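Local atomic coordinates of hydrazine synthase subunit alpha (Candidatus Kuenenia stuttgartiensis, PDB entry 5C2V), a protein that forms the alpha subunit of hydrazine synthase, a two-heme c protein that condenses hydroxylamine with ammonia to yield hydrazine. Residues A314-D319 with N323-K328; H610-V615 with L638-T643. All coordinates share one frame; numbering follows the deposited sequence.

Contact 1. Residues A314-D319 with N323-K328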
ATOM      1  N   ALA D 314      19.639   6.614   4.577  1.00 52.61           N
ATOM      2  CA  ALA D 314      19.436   5.770   3.404  1.00 59.99           C
ATOM      3  C   ALA D 314      20.289   6.258   2.240  1.00 71.65           C
ATOM      4  O   ALA D 314      20.726   7.408   2.223  1.00 67.61           O
ATOM      5  CB  ALA D 314      17.967   5.743   3.016  1.00 60.05           C
ATOM      6  N   ALA D 315      20.529   5.383   1.267  1.00 62.50           N
ATOM      7  CA  ALA D 315      21.370   5.744   0.133  1.00 66.86           C
ATOM      8  C   ALA D 315      20.931   5.088  -1.174  1.00 69.96           C
ATOM      9  O   ALA D 315      20.538   3.921  -1.197  1.00 74.14           O
ATOM     10  CB  ALA D 315      22.821   5.391   0.429  1.00 64.35           C
ATOM     11  N   VAL D 316      21.006   5.854  -2.260  1.00 72.16           N
ATOM     12  CA  VAL D 316      20.785   5.322  -3.605  1.00 73.02           C
ATOM     13  C   VAL D 316      21.803   5.931  -4.564  1.00 68.60           C
ATOM     14  O   VAL D 316      22.030   7.138  -4.541  1.00 75.15           O
ATOM     15  CB  VAL D 316      19.353   5.601  -4.124  1.00 66.26           C
ATOM     16  CG1 VAL D 316      18.344   4.692  -3.442  1.00 65.30           C
ATOM     17  CG2 VAL D 316      18.977   7.065  -3.931  1.00 64.77           C
ATOM     18  N   SER D 317      22.415   5.098  -5.401  1.00 68.53           N
ATOM     19  CA  SER D 317      23.462   5.558  -6.312  1.00 63.60           C
ATOM     20  C   SER D 317      22.972   6.690  -7.212  1.00 55.24           C
ATOM     21  O   SER D 317      21.886   6.612  -7.783  1.00 49.78           O
ATOM     22  CB  SER D 317      23.976   4.402  -7.171  1.00 56.98           C
ATOM     23  OG  SER D 317      23.091   4.129  -8.243  1.00 63.63           O
ATOM     24  N   TRP D 318      23.776   7.742  -7.322  1.00 65.20           N
ATOM     25  CA  TRP D 318      23.420   8.891  -8.146  1.00 57.44           C
ATOM     26  C   TRP D 318      23.373   8.527  -9.624  1.00 49.54           C
ATOM     27  O   TRP D 318      22.516   9.011 -10.365  1.00 44.13           O
ATOM     28  CB  TRP D 318      24.406  10.040  -7.927  1.00 52.75           C
ATOM     29  CG  TRP D 318      24.441  11.003  -9.073  1.00 59.00           C
ATOM     30  CD1 TRP D 318      25.382  11.068 -10.058  1.00 47.33           C
ATOM     31  CD2 TRP D 318      23.479  12.023  -9.368  1.00 57.86           C
ATOM     32  NE1 TRP D 318      25.072  12.073 -10.942  1.00 70.56           N
ATOM     33  CE2 TRP D 318      23.908  12.674 -10.541  1.00 48.09           C
ATOM     34  CE3 TRP D 318      22.301  12.453  -8.750  1.00 51.27           C
ATOM     35  CZ2 TRP D 318      23.201  13.730 -11.109  1.00 49.64           C
ATOM     36  CZ3 TRP D 318      21.601  13.504  -9.317  1.00 56.85           C
ATOM     37  CH2 TRP D 318      22.052  14.130 -10.484  1.00 42.81           C
ATOM     38  N   ASP D 319      24.297   7.671 -10.046  1.00 55.91           N
ATOM     39  CA  ASP D 319      24.389   7.263 -11.443  1.00 68.39           C
ATOM     40  C   ASP D 319      23.152   6.483 -11.878  1.00 69.76           C
ATOM     41  O   ASP D 319      22.606   6.722 -12.956  1.00 67.41           O
ATOM     42  CB  ASP D 319      25.649   6.426 -11.673  1.00 60.50           C
ATOM     43  CG  ASP D 319      26.923   7.208 -11.412  1.00 62.09           C
ATOM     44  OD1 ASP D 319      26.904   8.447 -11.571  1.00 56.47           O
ATOM     45  OD2 ASP D 319      27.942   6.584 -11.049  1.00 67.76           O
ATOM     46  N   ASN D 323      15.729   0.980  -7.319  1.00 49.47           N
ATOM     47  CA  ASN D 323      15.575   0.119  -6.151  1.00 45.24           C
ATOM     48  C   ASN D 323      16.731  -0.861  -5.980  1.00 44.35           C
ATOM     49  O   ASN D 323      17.059  -1.256  -4.861  1.00 48.21           O
ATOM     50  CB  ASN D 323      14.257  -0.652  -6.232  1.00 50.29           C
ATOM     51  CG  ASN D 323      13.047   0.259  -6.198  1.00 62.44           C
ATOM     52  OD1 ASN D 323      13.075   1.326  -5.586  1.00 57.07           O
ATOM     53  ND2 ASN D 323      11.971  -0.162  -6.856  1.00 55.04           N
ATOM     54  N   LYS D 324      17.347  -1.249  -7.092  1.00 57.06           N
ATOM     55  CA  LYS D 324      18.430  -2.226  -7.060  1.00 53.11           C
ATOM     56  C   LYS D 324      19.674  -1.674  -6.365  1.00 55.55           C
ATOM     57  O   LYS D 324      20.489  -2.436  -5.845  1.00 64.66           O
ATOM     58  CB  LYS D 324      18.773  -2.688  -8.481  1.00 52.52           C
ATOM     59  CG  LYS D 324      19.208  -1.574  -9.421  1.00 69.44           C
ATOM     60  CD  LYS D 324      19.417  -2.093 -10.837  1.00 47.04           C
ATOM     61  CE  LYS D 324      18.111  -2.579 -11.450  1.00 62.49           C
ATOM     62  NZ  LYS D 324      18.299  -3.069 -12.844  1.00 51.67           N
ATOM     63  N   THR D 325      19.820  -0.352  -6.364  1.00 64.58           N
ATOM     64  CA  THR D 325      20.952   0.288  -5.700  1.00 62.84           C
ATOM     65  C   THR D 325      20.616   0.801  -4.299  1.00 69.85           C
ATOM     66  O   THR D 325      21.483   1.338  -3.608  1.00 76.10           O
ATOM     67  CB  THR D 325      21.497   1.465  -6.535  1.00 61.65           C
ATOM     68  OG1 THR D 325      20.546   2.537  -6.538  1.00 68.18           O
ATOM     69  CG2 THR D 325      21.774   1.024  -7.964  1.00 59.99           C
ATOM     70  N   TYR D 326      19.363   0.641  -3.879  1.00 73.09           N
ATOM     71  CA  TYR D 326      18.927   1.129  -2.571  1.00 68.19           C
ATOM     72  C   TYR D 326      19.563   0.333  -1.435  1.00 61.29           C
ATOM     73  O   TYR D 326      19.786  -0.871  -1.561  1.00 60.38           O
ATOM     74  CB  TYR D 326      17.399   1.076  -2.457  1.00 62.16           C
ATOM     75  CG  TYR D 326      16.854   1.577  -1.133  1.00 64.10           C
ATOM     76  CD1 TYR D 326      16.644   0.706  -0.069  1.00 61.90           C
ATOM     77  CD2 TYR D 326      16.543   2.918  -0.948  1.00 64.32           C
ATOM     78  CE1 TYR D 326      16.148   1.159   1.141  1.00 59.80           C
ATOM     79  CE2 TYR D 326      16.044   3.380   0.259  1.00 58.74           C
ATOM     80  CZ  TYR D 326      15.848   2.495   1.299  1.00 57.01           C
ATOM     81  OH  TYR D 326      15.353   2.948   2.500  1.00 59.46           O
ATOM     82  N   GLU D 327      19.852   1.012  -0.328  1.00 56.32           N
ATOM     83  CA  GLU D 327      20.411   0.350   0.848  1.00 67.33           C
ATOM     84  C   GLU D 327      20.113   1.107   2.142  1.00 75.36           C
ATOM     85  O   GLU D 327      19.841   2.308   2.125  1.00 60.04           O
ATOM     86  CB  GLU D 327      21.923   0.174   0.690  1.00 54.26           C
ATOM     87  CG  GLU D 327      22.680   1.470   0.456  1.00 75.60           C
ATOM     88  CD  GLU D 327      24.180   1.260   0.385  1.00 81.87           C
ATOM     89  OE1 GLU D 327      24.675   0.293   1.004  1.00 66.90           O
ATOM     90  OE2 GLU D 327      24.864   2.057  -0.290  1.00 66.45           O
ATOM     91  N   LYS D 328      20.169   0.388   3.260  1.00 73.61           N
ATOM     92  CA  LYS D 328      19.972   0.977   4.581  1.00 64.56           C
ATOM     93  C   LYS D 328      21.310   1.124   5.298  1.00 59.21           C
ATOM     94  O   LYS D 328      21.975   0.131   5.593  1.00 62.06           O
ATOM     95  CB  LYS D 328      19.020   0.119   5.417  1.00 75.06           C
ATOM     96  CG  LYS D 328      17.902   0.896   6.090  1.00 66.08           C
ATOM     97  CD  LYS D 328      16.909   1.417   5.069  1.00 75.38           C
ATOM     98  CE  LYS D 328      15.700   2.038   5.744  1.00 87.00           C
ATOM     99  NZ  LYS D 328      14.671   2.455   4.753  1.00 78.00           N
TER
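Y326 packs against A314 and V316, its side chain crossing that of V316 at a slant. CB stands 3.9 Å from V316 CG1. CG is anti to the backbone N (chi1 -179°), carrying the ring along the neighbouring strand. V316 CG1 then reaches the ring edge near its plane, 3.6 Å from CD2, so the methyl is not stacked on a face. Further out, CE2 lies 4.1 Å from A314 CB, and the same methyl is near OH. The hydroxyl is hydrogen-bonded to E302 of strand 297-303; its close approach to K328 NZ is too short to be read reliably. The segments belong to the hairpin joining strands 312-317 and 327-328, the last two of a four-stranded antiparallel sheet, consistent with a blade of the N-terminal beta-propeller. The hairpin register rests on the antiparallel hydrogen-bonded pair A315 and E327: A315 N to E327 O at 3.3 Å and E327 N to A315 O at 3.1 Å, the latter with a C=O...donor angle of 162°. A315 and E327 share one sheet face, where A315 CB meets E327 CG at 3.9 Å; the carboxylate pairs with K297. Toward the turn, S317 N makes a weak bond of 3.4 Å to T325 OG1, whose single proton the carbonyls of F322 and A320 must share. T325 CG2 packs on S317 OG, itself hydrogen-bonded to A320 N.

Contact 2. Residues H610-V615 with L638-T643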
ATOM      1  N   HIS D 610     -12.396  29.745 -28.336  1.00 69.18           N
ATOM      2  CA  HIS D 610     -11.813  30.944 -27.740  1.00 67.38           C
ATOM      3  C   HIS D 610     -12.735  31.574 -26.703  1.00 67.75           C
ATOM      4  O   HIS D 610     -13.959  31.491 -26.811  1.00 60.45           O
ATOM      5  CB  HIS D 610     -11.487  31.978 -28.823  1.00 74.68           C
ATOM      6  CG  HIS D 610     -10.208  31.714 -29.555  1.00 66.37           C
ATOM      7  ND1 HIS D 610      -8.986  31.657 -28.919  1.00 69.81           N
ATOM      8  CD2 HIS D 610      -9.960  31.508 -30.868  1.00 46.17           C
ATOM      9  CE1 HIS D 610      -8.040  31.419 -29.810  1.00 59.46           C
ATOM     10  NE2 HIS D 610      -8.604  31.324 -31.001  1.00 53.83           N
ATOM     11  N   GLY D 611     -12.138  32.214 -25.701  1.00 63.96           N
ATOM     12  CA  GLY D 611     -12.893  32.908 -24.675  1.00 66.73           C
ATOM     13  C   GLY D 611     -12.840  34.412 -24.861  1.00 72.72           C
ATOM     14  O   GLY D 611     -12.469  34.896 -25.931  1.00 67.55           O
ATOM     15  N   GLU D 612     -13.212  35.154 -23.822  1.00 80.23           N
ATOM     16  CA  GLU D 612     -13.217  36.610 -23.902  1.00 62.22           C
ATOM     17  C   GLU D 612     -11.828  37.190 -23.677  1.00 82.44           C
ATOM     18  O   GLU D 612     -11.546  38.309 -24.107  1.00 81.49           O
ATOM     19  CB  GLU D 612     -14.202  37.210 -22.892  1.00 69.72           C
ATOM     20  CG  GLU D 612     -14.622  38.653 -23.194  1.00 87.33           C
ATOM     21  CD  GLU D 612     -13.636  39.690 -22.681  1.00106.32           C
ATOM     22  OE1 GLU D 612     -12.819  39.351 -21.800  1.00101.08           O
ATOM     23  OE2 GLU D 612     -13.669  40.840 -23.167  1.00100.70           O
ATOM     24  N   ASP D 613     -10.934  36.434 -23.049  1.00 75.11           N
ATOM     25  CA  ASP D 613      -9.646  37.026 -22.744  1.00 67.61           C
ATOM     26  C   ASP D 613      -8.759  36.784 -23.946  1.00 78.72           C
ATOM     27  O   ASP D 613      -8.204  35.702 -24.140  1.00 68.85           O
ATOM     28  CB  ASP D 613      -9.051  36.412 -21.473  1.00 51.55           C
ATOM     29  CG  ASP D 613      -7.663  36.933 -21.161  1.00 73.19           C
ATOM     30  OD1 ASP D 613      -7.398  38.125 -21.424  1.00 82.09           O
ATOM     31  OD2 ASP D 613      -6.836  36.149 -20.646  1.00 64.60           O
ATOM     32  N   VAL D 614      -8.633  37.840 -24.742  1.00 91.92           N
ATOM     33  CA  VAL D 614      -7.858  37.845 -25.972  1.00 88.69           C
ATOM     34  C   VAL D 614      -7.225  39.220 -26.124  1.00 85.87           C
ATOM     35  O   VAL D 614      -7.920  40.234 -26.068  1.00 70.20           O
ATOM     36  CB  VAL D 614      -8.729  37.521 -27.210  1.00 78.71           C
ATOM     37  CG1 VAL D 614      -7.925  37.692 -28.485  1.00 78.60           C
ATOM     38  CG2 VAL D 614      -9.299  36.109 -27.126  1.00 82.69           C
ATOM     39  N   VAL D 615      -5.913  39.265 -26.324  1.00 90.01           N
ATOM     40  CA  VAL D 615      -5.219  40.543 -26.413  1.00 64.00           C
ATOM     41  C   VAL D 615      -4.450  40.661 -27.723  1.00 70.86           C
ATOM     42  O   VAL D 615      -3.995  39.660 -28.277  1.00 79.30           O
ATOM     43  CB  VAL D 615      -4.249  40.741 -25.233  1.00 66.65           C
ATOM     44  CG1 VAL D 615      -3.683  42.150 -25.243  1.00 95.82           C
ATOM     45  CG2 VAL D 615      -4.954  40.462 -23.914  1.00 77.70           C
ATOM     46  N   LEU D 638      -4.743  36.868 -15.145  1.00 41.67           N
ATOM     47  CA  LEU D 638      -5.011  36.125 -13.916  1.00 44.64           C
ATOM     48  C   LEU D 638      -6.354  36.515 -13.310  1.00 52.95           C
ATOM     49  O   LEU D 638      -7.018  35.699 -12.670  1.00 77.77           O
ATOM     50  CB  LEU D 638      -3.894  36.353 -12.897  1.00 37.15           C
ATOM     51  CG  LEU D 638      -2.519  35.781 -13.245  1.00 50.56           C
ATOM     52  CD1 LEU D 638      -1.513  36.102 -12.150  1.00 51.34           C
ATOM     53  CD2 LEU D 638      -2.608  34.281 -13.471  1.00 45.85           C
ATOM     54  N   ASP D 639      -6.737  37.768 -13.516  1.00 73.01           N
ATOM     55  CA  ASP D 639      -8.010  38.286 -13.033  1.00 66.69           C
ATOM     56  C   ASP D 639      -9.175  37.490 -13.618  1.00 66.46           C
ATOM     57  O   ASP D 639     -10.139  37.171 -12.924  1.00 76.99           O
ATOM     58  CB  ASP D 639      -8.140  39.771 -13.397  1.00 74.86           C
ATOM     59  CG  ASP D 639      -9.185  40.497 -12.568  1.00 99.85           C
ATOM     60  OD1 ASP D 639     -10.213  39.884 -12.212  1.00103.58           O
ATOM     61  OD2 ASP D 639      -8.978  41.693 -12.277  1.00111.71           O
ATOM     62  N   LYS D 640      -9.067  37.170 -14.903  1.00 72.09           N
ATOM     63  CA  LYS D 640     -10.173  36.587 -15.653  1.00 66.59           C
ATOM     64  C   LYS D 640     -10.128  35.061 -15.792  1.00 52.64           C
ATOM     65  O   LYS D 640     -10.980  34.478 -16.463  1.00 49.36           O
ATOM     66  CB  LYS D 640     -10.229  37.237 -17.037  1.00 62.35           C
ATOM     67  CG  LYS D 640     -10.061  38.747 -16.974  1.00 67.70           C
ATOM     68  CD  LYS D 640     -10.033  39.386 -18.348  1.00 73.42           C
ATOM     69  CE  LYS D 640     -11.422  39.460 -18.946  1.00 79.14           C
ATOM     70  NZ  LYS D 640     -11.421  40.248 -20.209  1.00 86.38           N
ATOM     71  N   GLN D 641      -9.139  34.417 -15.175  1.00 46.19           N
ATOM     72  CA  GLN D 641      -9.000  32.963 -15.277  1.00 48.33           C
ATOM     73  C   GLN D 641     -10.209  32.242 -14.677  1.00 55.96           C
ATOM     74  O   GLN D 641     -10.600  32.501 -13.539  1.00 52.71           O
ATOM     75  CB  GLN D 641      -7.715  32.491 -14.592  1.00 38.44           C
ATOM     76  CG  GLN D 641      -7.316  31.066 -14.953  1.00 33.27           C
ATOM     77  CD  GLN D 641      -6.048  30.616 -14.251  1.00 42.74           C
ATOM     78  OE1 GLN D 641      -5.916  30.753 -13.035  1.00 55.66           O
ATOM     79  NE2 GLN D 641      -5.106  30.077 -15.018  1.00 56.01           N
ATOM     80  N   ARG D 642     -10.789  31.329 -15.452  1.00 53.63           N
ATOM     81  CA  ARG D 642     -12.053  30.692 -15.089  1.00 48.40           C
ATOM     82  C   ARG D 642     -11.884  29.439 -14.233  1.00 59.55           C
ATOM     83  O   ARG D 642     -10.973  28.638 -14.449  1.00 51.29           O
ATOM     84  CB  ARG D 642     -12.840  30.341 -16.356  1.00 55.18           C
ATOM     85  CG  ARG D 642     -14.248  29.825 -16.099  1.00 55.49           C
ATOM     86  CD  ARG D 642     -14.976  29.521 -17.399  1.00 53.86           C
ATOM     87  NE  ARG D 642     -14.372  28.407 -18.125  1.00 73.45           N
ATOM     88  CZ  ARG D 642     -14.790  27.148 -18.044  1.00 67.73           C
ATOM     89  NH1 ARG D 642     -15.820  26.837 -17.267  1.00 61.03           N
ATOM     90  NH2 ARG D 642     -14.182  26.197 -18.741  1.00 53.18           N
ATOM     91  N   THR D 643     -12.776  29.285 -13.259  1.00 52.01           N
ATOM     92  CA  THR D 643     -12.847  28.080 -12.441  1.00 46.57           C
ATOM     93  C   THR D 643     -14.305  27.682 -12.244  1.00 50.51           C
ATOM     94  O   THR D 643     -15.212  28.451 -12.563  1.00 57.92           O
ATOM     95  CB  THR D 643     -12.185  28.272 -11.066  1.00 64.45           C
ATOM     96  OG1 THR D 643     -12.007  26.998 -10.434  1.00 48.03           O
ATOM     97  CG2 THR D 643     -13.046  29.159 -10.178  1.00 52.60           C
TER
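A salt bridge between two parts of the long irregular connection from strand 605-609 to helix 646-657, in the cytochrome c family region, pairs E612 with K640. Of the two carboxylate oxygens, OE1 does the pairing: E612 OE1 lies 2.3 Å from K640 NZ, whereas E612 OE2 is 3.8 Å from K640 NZ. The first value is too short to be taken literally at 2.70 Å resolution; the pairing of opposite charges is plausible, but its length is doubtful. The two side chains cross at an angle. E612 bends at chi2 (-84°), which turns its carboxylate toward the lysine, and K640 bends at chi3 (76°) to bring CE and NZ to the glutamate. The backbones are well separated here, with D613 CA 7.1 Å from K640 CA, so side chains alone bridge the gap and bury a modest 126 Å². This is a tie between irregular chain, with no strand pairing across it. D613 points toward K640, but its OD1 touches the aliphatic part, 4.2 Å from K640 CD. D613 OD1 and K640 NZ stay 4.7 Å apart; that opposite charge could still add some electrostatic attraction. The aspartate's own anchor is T637, whose OG1 is hydrogen-bonded to OD1, while OD2 makes a weak bond to the backbone N of G635. Both residues precede 638-643, so D613 also grips the approach to that segment.

Read from the N terminus, contact 1 comes first and closes a short loop: only residues 320-322 separate its segments, tying strand 312-317 to strand 327-328, the outer strand of a four-stranded sheet that is probably a propeller blade. The chain then runs through the rest of the N-terminal domain and the heme-binding middle domain before contact 2 opens. That contact closes a longer loop of 22 intervening residues, part of which, 616-623, is not modelled, and joins the chain just after strand 605-609 to that just before helix 646-657. The two loops stand in series, neither nested nor crossed. Their centres are 47 Å apart, on opposite sides of the chain's centre.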